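Local structure of probable acetyltransferase (Bacillus subtilis, 1NSL) at residues Glu22-Leu27 / Cys80-Leu85; Ile97-Ala102 / Ala113-Leu118; Gly109-Ala114 / Arg143-Arg148. The protein is a putative N-acetyltransferase of the GNAT family that may acetylate the amino termini of ribosomal proteins. All blocks are in the same frame, centred on the assembly; numbering follows the deposited sequence.

Contact 1 (Glu22-Leu27 / Cys80-Leu85)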
ATOM      1  N   GLU C  22      -1.547 -18.352 -18.691  1.00 26.38           N
ATOM      2  CA  GLU C  22      -2.196 -18.968 -19.862  1.00 27.54           C
ATOM      3  C   GLU C  22      -2.626 -20.440 -19.552  1.00 27.52           C
ATOM      4  O   GLU C  22      -3.798 -20.742 -19.643  1.00 27.32           O
ATOM      5  CB  GLU C  22      -1.355 -18.864 -21.170  1.00 27.12           C
ATOM      6  CG  GLU C  22      -0.607 -17.536 -21.361  1.00 30.46           C
ATOM      7  CD  GLU C  22       0.665 -17.460 -20.498  1.00 35.93           C
ATOM      8  OE1 GLU C  22       1.771 -17.790 -20.999  1.00 37.45           O
ATOM      9  OE2 GLU C  22       0.574 -17.112 -19.291  1.00 37.66           O
ATOM     10  N   ARG C  23      -1.707 -21.333 -19.144  1.00 27.59           N
ATOM     11  CA  ARG C  23      -2.080 -22.725 -18.891  1.00 27.67           C
ATOM     12  C   ARG C  23      -3.135 -22.890 -17.802  1.00 26.82           C
ATOM     13  O   ARG C  23      -4.039 -23.693 -17.962  1.00 27.44           O
ATOM     14  CB  ARG C  23      -0.868 -23.629 -18.653  1.00 28.43           C
ATOM     15  CG  ARG C  23      -0.035 -23.790 -19.927  1.00 33.96           C
ATOM     16  CD  ARG C  23       1.266 -24.673 -19.851  1.00 40.52           C
ATOM     17  NE  ARG C  23       2.059 -24.722 -21.111  1.00 40.31           N
ATOM     18  CZ  ARG C  23       3.160 -25.477 -21.283  1.00 42.09           C
ATOM     19  NH1 ARG C  23       3.815 -25.474 -22.446  1.00 42.15           N
ATOM     20  NH2 ARG C  23       3.606 -26.257 -20.294  1.00 42.44           N
ATOM     21  N   LEU C  24      -3.044 -22.134 -16.713  1.00 25.36           N
ATOM     22  CA  LEU C  24      -4.041 -22.229 -15.674  1.00 23.95           C
ATOM     23  C   LEU C  24      -5.417 -21.821 -16.216  1.00 24.02           C
ATOM     24  O   LEU C  24      -6.398 -22.527 -16.061  1.00 23.46           O
ATOM     25  CB  LEU C  24      -3.671 -21.337 -14.502  1.00 23.67           C
ATOM     26  CG  LEU C  24      -4.588 -21.424 -13.289  1.00 22.58           C
ATOM     27  CD1 LEU C  24      -4.550 -22.821 -12.800  1.00 23.56           C
ATOM     28  CD2 LEU C  24      -4.137 -20.538 -12.199  1.00 21.74           C
ATOM     29  N   ALA C  25      -5.492 -20.674 -16.852  1.00 23.87           N
ATOM     30  CA  ALA C  25      -6.768 -20.191 -17.335  1.00 24.24           C
ATOM     31  C   ALA C  25      -7.408 -21.171 -18.325  1.00 24.82           C
ATOM     32  O   ALA C  25      -8.607 -21.412 -18.311  1.00 24.52           O
ATOM     33  CB  ALA C  25      -6.593 -18.803 -17.983  1.00 23.75           C
ATOM     34  N   GLU C  26      -6.607 -21.755 -19.188  1.00 26.03           N
ATOM     35  CA  GLU C  26      -7.172 -22.665 -20.171  1.00 27.55           C
ATOM     36  C   GLU C  26      -7.690 -23.908 -19.463  1.00 26.71           C
ATOM     37  O   GLU C  26      -8.795 -24.388 -19.721  1.00 26.38           O
ATOM     38  CB  GLU C  26      -6.119 -22.999 -21.208  1.00 28.72           C
ATOM     39  CG  GLU C  26      -6.445 -24.090 -22.202  1.00 32.02           C
ATOM     40  CD  GLU C  26      -5.300 -24.221 -23.187  1.00 38.02           C
ATOM     41  OE1 GLU C  26      -4.188 -23.721 -22.851  1.00 39.70           O
ATOM     42  OE2 GLU C  26      -5.502 -24.768 -24.299  1.00 41.75           O
ATOM     43  N   LEU C  27      -6.899 -24.399 -18.528  1.00 25.90           N
ATOM     44  CA  LEU C  27      -7.319 -25.551 -17.745  1.00 25.57           C
ATOM     45  C   LEU C  27      -8.604 -25.202 -16.990  1.00 25.18           C
ATOM     46  O   LEU C  27      -9.422 -26.051 -16.674  1.00 24.68           O
ATOM     47  CB  LEU C  27      -6.235 -25.879 -16.741  1.00 25.05           C
ATOM     48  CG  LEU C  27      -5.588 -27.231 -16.605  1.00 25.62           C
ATOM     49  CD1 LEU C  27      -5.470 -27.945 -17.883  1.00 26.93           C
ATOM     50  CD2 LEU C  27      -4.210 -26.887 -16.131  1.00 29.17           C
ATOM     51  N   CYS C  80      -1.772 -29.810 -13.958  1.00 29.20           N
ATOM     52  CA  CYS C  80      -2.908 -30.640 -14.210  1.00 29.79           C
ATOM     53  C   CYS C  80      -3.893 -30.313 -13.159  1.00 29.88           C
ATOM     54  O   CYS C  80      -4.983 -30.887 -13.119  1.00 30.43           O
ATOM     55  CB  CYS C  80      -2.529 -32.104 -14.098  1.00 29.82           C
ATOM     56  SG  CYS C  80      -1.910 -32.501 -12.452  1.00 31.26           S
ATOM     57  N   GLY C  81      -3.506 -29.393 -12.287  1.00 30.22           N
ATOM     58  CA  GLY C  81      -4.390 -28.959 -11.202  1.00 31.03           C
ATOM     59  C   GLY C  81      -3.710 -28.088 -10.154  1.00 31.13           C
ATOM     60  O   GLY C  81      -2.627 -27.553 -10.415  1.00 30.97           O
HETATM   61  N   MSE C  82      -4.342 -27.970  -8.983  1.00 31.00           N
HETATM   62  CA  MSE C  82      -3.884 -27.112  -7.877  1.00 31.04           C
HETATM   63  C   MSE C  82      -4.186 -27.780  -6.543  1.00 31.29           C
HETATM   64  O   MSE C  82      -5.208 -28.468  -6.402  1.00 30.73           O
HETATM   65  CB  MSE C  82      -4.648 -25.760  -7.866  1.00 30.15           C
HETATM   66  CG  MSE C  82      -4.645 -24.999  -9.126  1.00 29.65           C
HETATM   67 SE   MSE C  82      -4.834 -23.118  -8.756  1.00 36.05          SE
HETATM   68  CE  MSE C  82      -6.324 -23.066  -7.683  1.00 37.73           C
ATOM     69  N   ILE C  83      -3.326 -27.569  -5.554  1.00 31.93           N
ATOM     70  CA  ILE C  83      -3.634 -28.058  -4.206  1.00 32.41           C
ATOM     71  C   ILE C  83      -3.474 -26.891  -3.360  1.00 32.04           C
ATOM     72  O   ILE C  83      -2.805 -25.938  -3.755  1.00 32.58           O
ATOM     73  CB  ILE C  83      -2.707 -29.104  -3.716  1.00 33.15           C
ATOM     74  CG1 ILE C  83      -3.118 -29.526  -2.333  1.00 34.03           C
ATOM     75  CG2 ILE C  83      -1.338 -28.575  -3.569  1.00 33.92           C
ATOM     76  CD1 ILE C  83      -2.473 -30.913  -2.020  1.00 38.29           C
ATOM     77  N   SER C  84      -4.044 -26.953  -2.179  1.00 31.33           N
ATOM     78  CA  SER C  84      -4.124 -25.744  -1.418  1.00 29.96           C
ATOM     79  C   SER C  84      -4.356 -25.972   0.048  1.00 30.00           C
ATOM     80  O   SER C  84      -5.079 -26.903   0.461  1.00 28.93           O
ATOM     81  CB  SER C  84      -5.273 -24.981  -1.954  1.00 29.99           C
ATOM     82  OG  SER C  84      -5.743 -24.065  -0.975  1.00 33.18           O
ATOM     83  N   LEU C  85      -3.725 -25.114   0.844  1.00 29.84           N
ATOM     84  CA  LEU C  85      -3.870 -25.193   2.285  1.00 29.77           C
ATOM     85  C   LEU C  85      -4.253 -23.801   2.634  1.00 29.31           C
ATOM     86  O   LEU C  85      -3.473 -22.907   2.393  1.00 29.70           O
ATOM     87  CB  LEU C  85      -2.549 -25.531   2.939  1.00 29.41           C
ATOM     88  CG  LEU C  85      -2.582 -25.359   4.445  1.00 28.91           C
ATOM     89  CD1 LEU C  85      -3.110 -26.554   5.012  1.00 27.71           C
ATOM     90  CD2 LEU C  85      -1.179 -25.172   4.960  1.00 32.61           C
TER
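Segment 22-27 of helix 21-30 comes nearest to strand 78-89 at C80, where the CA atoms of L27 and C80 stand 7.6 Å apart; further on the strand leads away, and the helix meets it again through the long side chain of M82. The first touch is a leucine against backbone: L27 directs its side chain at the strand and brings CD2 within 4.4 Å of C80 N. C80 turns its own side chain the other way, which leaves its main chain as the surface that the leucine meets. C80 and G81 both face L73 on strand 69-75 and make a classic beta bulge there.

The second touch joins two side chains. M82, modelled as selenomethionine, points at the helix and bends at its last torsion (chi3 -52°), and its SE lies 4.1 Å from L24 CD1. L24 holds CG anti to the backbone N (chi1 -176°), a setting that swings its methyl branch toward the strand although L24's first bond does not aim at it. The two side chains cross at about a right angle, a methyl against the selenium. No hydrogen bond links the segments, and only 130 Å² is buried, in one side-chain pair and one methyl against main chain.

W59 of helix 48-65 and W100 of strand 94-101 each touch both L24 and M82; F40 and L16 touch M82 from loops. Helices 21-30 and 48-65 thus pack on one face of the central sheet, as in other GNAT proteins, and I83 points to the other face, against A114, C115 and L118 of helix 110-124.

Contact 2 (Ile97-Ala102 / Ala113-Leu118)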
ATOM      1  N   ILE C  97      -7.572 -28.239   3.650  1.00 31.73           N
ATOM      2  CA  ILE C  97      -7.000 -28.570   2.336  1.00 30.85           C
ATOM      3  C   ILE C  97      -8.014 -28.584   1.180  1.00 29.80           C
ATOM      4  O   ILE C  97      -9.142 -28.990   1.340  1.00 28.65           O
ATOM      5  CB  ILE C  97      -6.207 -29.871   2.421  1.00 31.98           C
ATOM      6  CG1 ILE C  97      -4.918 -29.604   3.222  1.00 31.82           C
ATOM      7  CG2 ILE C  97      -5.889 -30.491   1.017  1.00 29.40           C
ATOM      8  CD1 ILE C  97      -4.090 -30.831   3.447  1.00 29.39           C
ATOM      9  N   GLY C  98      -7.614 -28.066   0.026  1.00 29.65           N
ATOM     10  CA  GLY C  98      -8.476 -28.083  -1.150  1.00 29.18           C
ATOM     11  C   GLY C  98      -7.616 -28.518  -2.305  1.00 28.10           C
ATOM     12  O   GLY C  98      -6.410 -28.575  -2.170  1.00 29.14           O
ATOM     13  N   TYR C  99      -8.211 -28.837  -3.432  1.00 27.00           N
ATOM     14  CA  TYR C  99      -7.441 -29.339  -4.536  1.00 25.94           C
ATOM     15  C   TYR C  99      -8.428 -29.552  -5.622  1.00 25.51           C
ATOM     16  O   TYR C  99      -9.563 -29.737  -5.331  1.00 25.74           O
ATOM     17  CB  TYR C  99      -6.861 -30.695  -4.147  1.00 26.05           C
ATOM     18  CG  TYR C  99      -7.851 -31.604  -3.423  1.00 26.10           C
ATOM     19  CD1 TYR C  99      -8.954 -32.117  -4.075  1.00 24.20           C
ATOM     20  CD2 TYR C  99      -7.673 -31.935  -2.090  1.00 25.61           C
ATOM     21  CE1 TYR C  99      -9.838 -32.895  -3.440  1.00 25.89           C
ATOM     22  CE2 TYR C  99      -8.567 -32.747  -1.431  1.00 27.42           C
ATOM     23  CZ  TYR C  99      -9.659 -33.216  -2.116  1.00 28.42           C
ATOM     24  OH  TYR C  99     -10.594 -34.024  -1.517  1.00 29.16           O
ATOM     25  N   TRP C 100      -8.020 -29.484  -6.876  1.00 25.81           N
ATOM     26  CA  TRP C 100      -8.889 -29.848  -7.987  1.00 26.01           C
ATOM     27  C   TRP C 100      -7.998 -30.352  -9.046  1.00 27.01           C
ATOM     28  O   TRP C 100      -6.800 -30.025  -9.046  1.00 28.45           O
ATOM     29  CB  TRP C 100      -9.668 -28.690  -8.549  1.00 25.31           C
ATOM     30  CG  TRP C 100      -8.909 -27.513  -9.042  1.00 25.80           C
ATOM     31  CD1 TRP C 100      -8.632 -26.400  -8.333  1.00 26.37           C
ATOM     32  CD2 TRP C 100      -8.445 -27.263 -10.368  1.00 26.48           C
ATOM     33  NE1 TRP C 100      -7.986 -25.487  -9.113  1.00 26.54           N
ATOM     34  CE2 TRP C 100      -7.863 -25.992 -10.374  1.00 26.28           C
ATOM     35  CE3 TRP C 100      -8.453 -27.993 -11.559  1.00 28.45           C
ATOM     36  CZ2 TRP C 100      -7.280 -25.433 -11.509  1.00 26.01           C
ATOM     37  CZ3 TRP C 100      -7.881 -27.432 -12.697  1.00 27.01           C
ATOM     38  CH2 TRP C 100      -7.307 -26.164 -12.660  1.00 27.10           C
ATOM     39  N   ILE C 101      -8.542 -31.145  -9.956  1.00 27.10           N
ATOM     40  CA  ILE C 101      -7.708 -31.646 -11.012  1.00 27.52           C
ATOM     41  C   ILE C 101      -8.442 -31.672 -12.358  1.00 27.66           C
ATOM     42  O   ILE C 101      -9.659 -31.592 -12.420  1.00 27.39           O
ATOM     43  CB  ILE C 101      -7.188 -32.967 -10.572  1.00 27.94           C
ATOM     44  CG1 ILE C 101      -5.865 -33.279 -11.241  1.00 29.71           C
ATOM     45  CG2 ILE C 101      -8.221 -34.055 -10.799  1.00 29.23           C
ATOM     46  CD1 ILE C 101      -5.535 -34.819 -11.200  1.00 30.74           C
ATOM     47  N   ALA C 102      -7.699 -31.663 -13.457  1.00 28.30           N
ATOM     48  CA  ALA C 102      -8.322 -31.675 -14.789  1.00 28.39           C
ATOM     49  C   ALA C 102      -8.749 -33.091 -15.097  1.00 29.29           C
ATOM     50  O   ALA C 102      -8.101 -34.081 -14.681  1.00 28.96           O
ATOM     51  CB  ALA C 102      -7.382 -31.198 -15.824  1.00 28.28           C
ATOM     52  N   ALA C 113      -1.759 -38.688  -3.244  1.00 29.49           N
ATOM     53  CA  ALA C 113      -0.322 -38.562  -3.121  1.00 29.18           C
ATOM     54  C   ALA C 113       0.130 -37.143  -2.746  1.00 29.98           C
ATOM     55  O   ALA C 113       0.971 -37.002  -1.879  1.00 31.01           O
ATOM     56  CB  ALA C 113       0.316 -38.993  -4.384  1.00 28.50           C
ATOM     57  N   ALA C 114      -0.391 -36.120  -3.419  1.00 29.19           N
ATOM     58  CA  ALA C 114      -0.054 -34.768  -3.098  1.00 30.29           C
ATOM     59  C   ALA C 114      -0.563 -34.305  -1.708  1.00 30.43           C
ATOM     60  O   ALA C 114       0.155 -33.590  -1.019  1.00 29.20           O
ATOM     61  CB  ALA C 114      -0.558 -33.808  -4.210  1.00 30.43           C
ATOM     62  N   CYS C 115      -1.790 -34.686  -1.317  1.00 31.16           N
ATOM     63  CA  CYS C 115      -2.293 -34.338   0.041  1.00 31.72           C
ATOM     64  C   CYS C 115      -1.343 -34.916   1.119  1.00 31.25           C
ATOM     65  O   CYS C 115      -1.036 -34.239   2.081  1.00 31.31           O
ATOM     66  CB  CYS C 115      -3.760 -34.781   0.283  1.00 30.61           C
ATOM     67  SG  CYS C 115      -4.921 -33.899  -0.812  1.00 34.28           S
ATOM     68  N   ARG C 116      -0.865 -36.150   0.952  1.00 30.75           N
ATOM     69  CA  ARG C 116       0.063 -36.678   1.940  1.00 31.08           C
ATOM     70  C   ARG C 116       1.324 -35.782   2.078  1.00 30.80           C
ATOM     71  O   ARG C 116       1.736 -35.437   3.211  1.00 32.00           O
ATOM     72  CB  ARG C 116       0.419 -38.144   1.686  1.00 30.72           C
ATOM     73  CG  ARG C 116      -0.793 -39.088   1.633  1.00 32.62           C
ATOM     74  CD  ARG C 116      -0.495 -40.602   1.234  1.00 29.98           C
ATOM     75  NE  ARG C 116      -1.405 -41.484   1.959  1.00 33.94           N
ATOM     76  CZ  ARG C 116      -2.124 -42.459   1.394  1.00 36.91           C
ATOM     77  NH1 ARG C 116      -2.035 -42.654   0.089  1.00 38.87           N
ATOM     78  NH2 ARG C 116      -2.934 -43.232   2.118  1.00 33.07           N
ATOM     79  N   LYS C 117       1.970 -35.394   0.990  1.00 29.41           N
ATOM     80  CA  LYS C 117       3.084 -34.504   1.224  1.00 29.52           C
ATOM     81  C   LYS C 117       2.615 -33.285   2.030  1.00 29.80           C
ATOM     82  O   LYS C 117       3.304 -32.877   2.986  1.00 29.38           O
ATOM     83  CB  LYS C 117       3.764 -34.030  -0.050  1.00 29.14           C
ATOM     84  CG  LYS C 117       4.751 -35.004  -0.659  1.00 30.39           C
ATOM     85  CD  LYS C 117       5.899 -35.459   0.265  1.00 31.65           C
ATOM     86  CE  LYS C 117       6.571 -36.670  -0.393  1.00 36.48           C
ATOM     87  NZ  LYS C 117       7.069 -37.770   0.478  1.00 39.07           N
ATOM     88  N   LEU C 118       1.448 -32.729   1.652  1.00 29.13           N
ATOM     89  CA  LEU C 118       0.927 -31.493   2.246  1.00 28.66           C
ATOM     90  C   LEU C 118       0.668 -31.644   3.721  1.00 28.51           C
ATOM     91  O   LEU C 118       0.931 -30.759   4.509  1.00 27.58           O
ATOM     92  CB  LEU C 118      -0.349 -31.073   1.556  1.00 28.14           C
ATOM     93  CG  LEU C 118      -0.875 -29.679   1.907  1.00 31.12           C
ATOM     94  CD1 LEU C 118       0.276 -28.743   2.136  1.00 29.36           C
ATOM     95  CD2 LEU C 118      -1.812 -29.057   0.789  1.00 29.75           C
TER
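The hydroxyl of Y99 is hydrogen-bonded to S142 OG in the first turn of helix 140-149, which ties down the far end of a ring that also meets C115. The sulfur lies obliquely by the CD2-CE2 bond, with C115 SG 3.6 Å from Y99 CD2 and 3.9 Å from Y99 CE2. It is 4.5 Å from the ring centroid and 54° off the ring normal, a sulfur-aromatic contact. C115 keeps SG anti to its carbonyl carbon (chi1 -65°), and from there the sulfur also reaches I97 CG2 at 4.0 Å. One cysteine therefore bridges two residues that lie on the same face of the strand, two positions apart.

Strand 97-101 and helix 113-118 run nearly antiparallel, at 153°, with their axes 10.2 Å apart. They are the first strand and the helix of a beta-alpha-beta unit that strand 130-136 completes; the helix lies over the sheet and the chain returns parallel to where it began. As in other GNAT folds, strands 94-101 and 130-136 probably correspond to the pair that splays apart, with acetyl-CoA binding in the cleft between them.

One turn along the helix from C115, L118 meets I97 tip to tip. I97 CD1 comes to 3.7 Å from L118 CG, and the CG1 of I97 lies 4.0 Å from L118 CD2. With CG2 anti to the backbone N and CG1 beside it, I97 spreads its branches, the ethyl arm going to the leucine and the methyl to the cysteine. I83 of strand 78-89 touches both C115 and L118, and M2 of a second subunit packs against L118.

Contact 3 (Gly109-Ala114 / Arg143-Arg148)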
ATOM      1  N   GLY C 109      -4.407 -41.126  -8.828  1.00 29.91           N
ATOM      2  CA  GLY C 109      -3.937 -40.803  -7.502  1.00 30.68           C
ATOM      3  C   GLY C 109      -3.051 -39.565  -7.407  1.00 31.89           C
ATOM      4  O   GLY C 109      -2.168 -39.509  -6.525  1.00 32.26           O
ATOM      5  N   ILE C 110      -3.245 -38.556  -8.262  1.00 31.70           N
ATOM      6  CA  ILE C 110      -2.427 -37.378  -8.048  1.00 32.44           C
ATOM      7  C   ILE C 110      -2.826 -36.721  -6.727  1.00 32.67           C
ATOM      8  O   ILE C 110      -1.973 -36.428  -5.873  1.00 33.32           O
ATOM      9  CB  ILE C 110      -2.549 -36.332  -9.130  1.00 32.73           C
ATOM     10  CG1 ILE C 110      -2.497 -36.948 -10.562  1.00 35.48           C
ATOM     11  CG2 ILE C 110      -1.459 -35.325  -8.944  1.00 31.76           C
ATOM     12  CD1 ILE C 110      -1.105 -37.207 -11.150  1.00 35.17           C
ATOM     13  N   ILE C 111      -4.114 -36.509  -6.516  1.00 31.97           N
ATOM     14  CA  ILE C 111      -4.516 -35.751  -5.328  1.00 31.14           C
ATOM     15  C   ILE C 111      -4.085 -36.385  -4.016  1.00 31.56           C
ATOM     16  O   ILE C 111      -3.424 -35.719  -3.163  1.00 31.08           O
ATOM     17  CB  ILE C 111      -5.988 -35.455  -5.385  1.00 30.45           C
ATOM     18  CG1 ILE C 111      -6.201 -34.656  -6.678  1.00 32.09           C
ATOM     19  CG2 ILE C 111      -6.394 -34.742  -4.159  1.00 29.26           C
ATOM     20  CD1 ILE C 111      -7.622 -34.314  -7.133  1.00 31.82           C
ATOM     21  N   THR C 112      -4.412 -37.673  -3.854  1.00 31.13           N
ATOM     22  CA  THR C 112      -4.057 -38.361  -2.619  1.00 30.80           C
ATOM     23  C   THR C 112      -2.580 -38.171  -2.340  1.00 30.50           C
ATOM     24  O   THR C 112      -2.188 -37.494  -1.372  1.00 31.28           O
ATOM     25  CB  THR C 112      -4.378 -39.806  -2.735  1.00 31.24           C
ATOM     26  OG1 THR C 112      -5.792 -39.940  -2.801  1.00 32.43           O
ATOM     27  CG2 THR C 112      -4.012 -40.569  -1.429  1.00 33.33           C
ATOM     28  N   ALA C 113      -1.759 -38.688  -3.244  1.00 29.49           N
ATOM     29  CA  ALA C 113      -0.322 -38.562  -3.121  1.00 29.18           C
ATOM     30  C   ALA C 113       0.130 -37.143  -2.746  1.00 29.98           C
ATOM     31  O   ALA C 113       0.971 -37.002  -1.879  1.00 31.01           O
ATOM     32  CB  ALA C 113       0.316 -38.993  -4.384  1.00 28.50           C
ATOM     33  N   ALA C 114      -0.391 -36.120  -3.419  1.00 29.19           N
ATOM     34  CA  ALA C 114      -0.054 -34.768  -3.098  1.00 30.29           C
ATOM     35  C   ALA C 114      -0.563 -34.305  -1.708  1.00 30.43           C
ATOM     36  O   ALA C 114       0.155 -33.590  -1.019  1.00 29.20           O
ATOM     37  CB  ALA C 114      -0.558 -33.808  -4.210  1.00 30.43           C
ATOM     38  N   ARG C 143     -14.589 -36.694  -2.046  1.00 31.64           N
ATOM     39  CA  ARG C 143     -14.793 -37.384  -0.795  1.00 31.91           C
ATOM     40  C   ARG C 143     -13.781 -38.543  -0.615  1.00 31.98           C
ATOM     41  O   ARG C 143     -13.238 -38.785   0.491  1.00 30.70           O
ATOM     42  CB  ARG C 143     -16.188 -37.980  -0.842  1.00 32.42           C
ATOM     43  CG  ARG C 143     -17.283 -37.006  -0.583  1.00 31.68           C
ATOM     44  CD  ARG C 143     -17.679 -36.990   0.842  1.00 29.38           C
ATOM     45  NE  ARG C 143     -19.064 -37.367   0.924  1.00 27.66           N
ATOM     46  CZ  ARG C 143     -19.571 -38.025   1.923  1.00 27.54           C
ATOM     47  NH1 ARG C 143     -18.786 -38.375   2.928  1.00 31.85           N
ATOM     48  NH2 ARG C 143     -20.851 -38.317   1.945  1.00 20.84           N
ATOM     49  N   ALA C 144     -13.517 -39.243  -1.712  1.00 31.16           N
ATOM     50  CA  ALA C 144     -12.626 -40.368  -1.619  1.00 32.17           C
ATOM     51  C   ALA C 144     -11.270 -39.953  -1.125  1.00 32.62           C
ATOM     52  O   ALA C 144     -10.520 -40.760  -0.586  1.00 33.28           O
ATOM     53  CB  ALA C 144     -12.472 -41.068  -2.925  1.00 31.95           C
ATOM     54  N   VAL C 145     -10.916 -38.706  -1.275  1.00 32.64           N
ATOM     55  CA  VAL C 145      -9.556 -38.467  -0.894  1.00 33.16           C
ATOM     56  C   VAL C 145      -9.273 -38.555   0.608  1.00 33.28           C
ATOM     57  O   VAL C 145      -8.395 -39.278   1.038  1.00 34.22           O
ATOM     58  CB  VAL C 145      -8.970 -37.236  -1.547  1.00 33.38           C
ATOM     59  CG1 VAL C 145      -7.691 -36.790  -0.795  1.00 28.80           C
ATOM     60  CG2 VAL C 145      -8.661 -37.612  -2.985  1.00 33.20           C
ATOM     61  N   PRO C 146     -10.059 -37.856   1.391  1.00 32.22           N
ATOM     62  CA  PRO C 146      -9.916 -37.896   2.842  1.00 31.36           C
ATOM     63  C   PRO C 146     -10.053 -39.336   3.391  1.00 30.01           C
ATOM     64  O   PRO C 146      -9.258 -39.787   4.193  1.00 29.67           O
ATOM     65  CB  PRO C 146     -11.118 -37.079   3.319  1.00 31.38           C
ATOM     66  CG  PRO C 146     -11.470 -36.261   2.172  1.00 32.32           C
ATOM     67  CD  PRO C 146     -11.173 -37.021   0.925  1.00 31.85           C
ATOM     68  N   GLU C 147     -11.077 -40.030   2.952  1.00 28.69           N
ATOM     69  CA  GLU C 147     -11.388 -41.337   3.484  1.00 29.04           C
ATOM     70  C   GLU C 147     -10.286 -42.362   3.236  1.00 28.63           C
ATOM     71  O   GLU C 147     -10.134 -43.266   4.023  1.00 28.32           O
ATOM     72  CB  GLU C 147     -12.709 -41.867   2.932  1.00 28.91           C
ATOM     73  CG  GLU C 147     -13.971 -41.096   3.331  1.00 32.16           C
ATOM     74  CD  GLU C 147     -15.228 -41.488   2.510  1.00 35.73           C
ATOM     75  OE1 GLU C 147     -16.214 -42.002   3.073  1.00 35.78           O
ATOM     76  OE2 GLU C 147     -15.258 -41.282   1.279  1.00 38.26           O
ATOM     77  N   ARG C 148      -9.530 -42.178   2.154  1.00 28.67           N
ATOM     78  CA  ARG C 148      -8.436 -43.043   1.732  1.00 27.90           C
ATOM     79  C   ARG C 148      -7.279 -42.687   2.666  1.00 28.16           C
ATOM     80  O   ARG C 148      -6.643 -43.562   3.202  1.00 29.52           O
ATOM     81  CB  ARG C 148      -8.095 -42.813   0.226  1.00 27.31           C
ATOM     82  CG  ARG C 148      -7.191 -43.795  -0.487  1.00 25.16           C
ATOM     83  CD  ARG C 148      -5.930 -43.181  -1.053  1.00 27.94           C
ATOM     84  NE  ARG C 148      -5.640 -43.379  -2.491  1.00 27.16           N
ATOM     85  CZ  ARG C 148      -4.659 -44.134  -2.973  1.00 25.12           C
ATOM     86  NH1 ARG C 148      -3.890 -44.835  -2.177  1.00 26.62           N
ATOM     87  NH2 ARG C 148      -4.455 -44.225  -4.261  1.00 25.57           N
TER
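T112 and V145 mark the nearest approach of the two backbones, their CA atoms 5.8 Å apart, while the short helical segments 110-114 and 143-148 run 40° from parallel with axes 9.7 Å apart. The second helix is kinked around P146: the V145 amide makes no bond to the turn before, and the P146 nitrogen has no hydrogen to give.

V145 points at helix 110-114 and carries the apolar part of the contact. Its CG2 meets I111 CG2 at 3.8 Å, the two side chains crossing at about a right angle, and the same methyl lies 3.7 Å from T112 OG1. One turn later R148 reaches back across T112. Its first torsion sets CG anti to the backbone N (chi1 -168°), and bends at chi2 and chi3 lead the side chain over the threonine, whose CG2 sits over one face of the guanidinium and beside R148 CD. T112 OG1 and R148 NE are 3.5 Å apart.

Y99 of strand 94-101 touches both I111 and V145 from the sheet side. G109 occupies the N-cap position; in GNAT relatives the corresponding loop and helix start bind the pyrophosphate of acetyl-CoA. With no clear hydrogen bond between the segments, the helices rely on methyl packing inside and, outside, on a threonine methyl laid against the CD and guanidinium of an exposed arginine.

In the fold
Contacts 1 and 2 are buried, while contact 3 grades from a buried valine to an exposed arginine. Contacts 1 and 2 share the sheet: strands 78-89 and 94-101 are neighbours in it, probably hydrogen-bonded through S84 O to G98 N and C80 O to A102 N, and helices cover them on the two faces. Contacts 2 and 3 both use helix 110-124, their centres about 7 Å apart, and Y99 belongs to contact 2 yet also packs on contact 3. Their chemistry shifts with place: leucine and selenium in contact 1, sulfur and an aromatic ring in contact 2, and in contact 3 methyl packing with one threonine methyl on a guanidinium face.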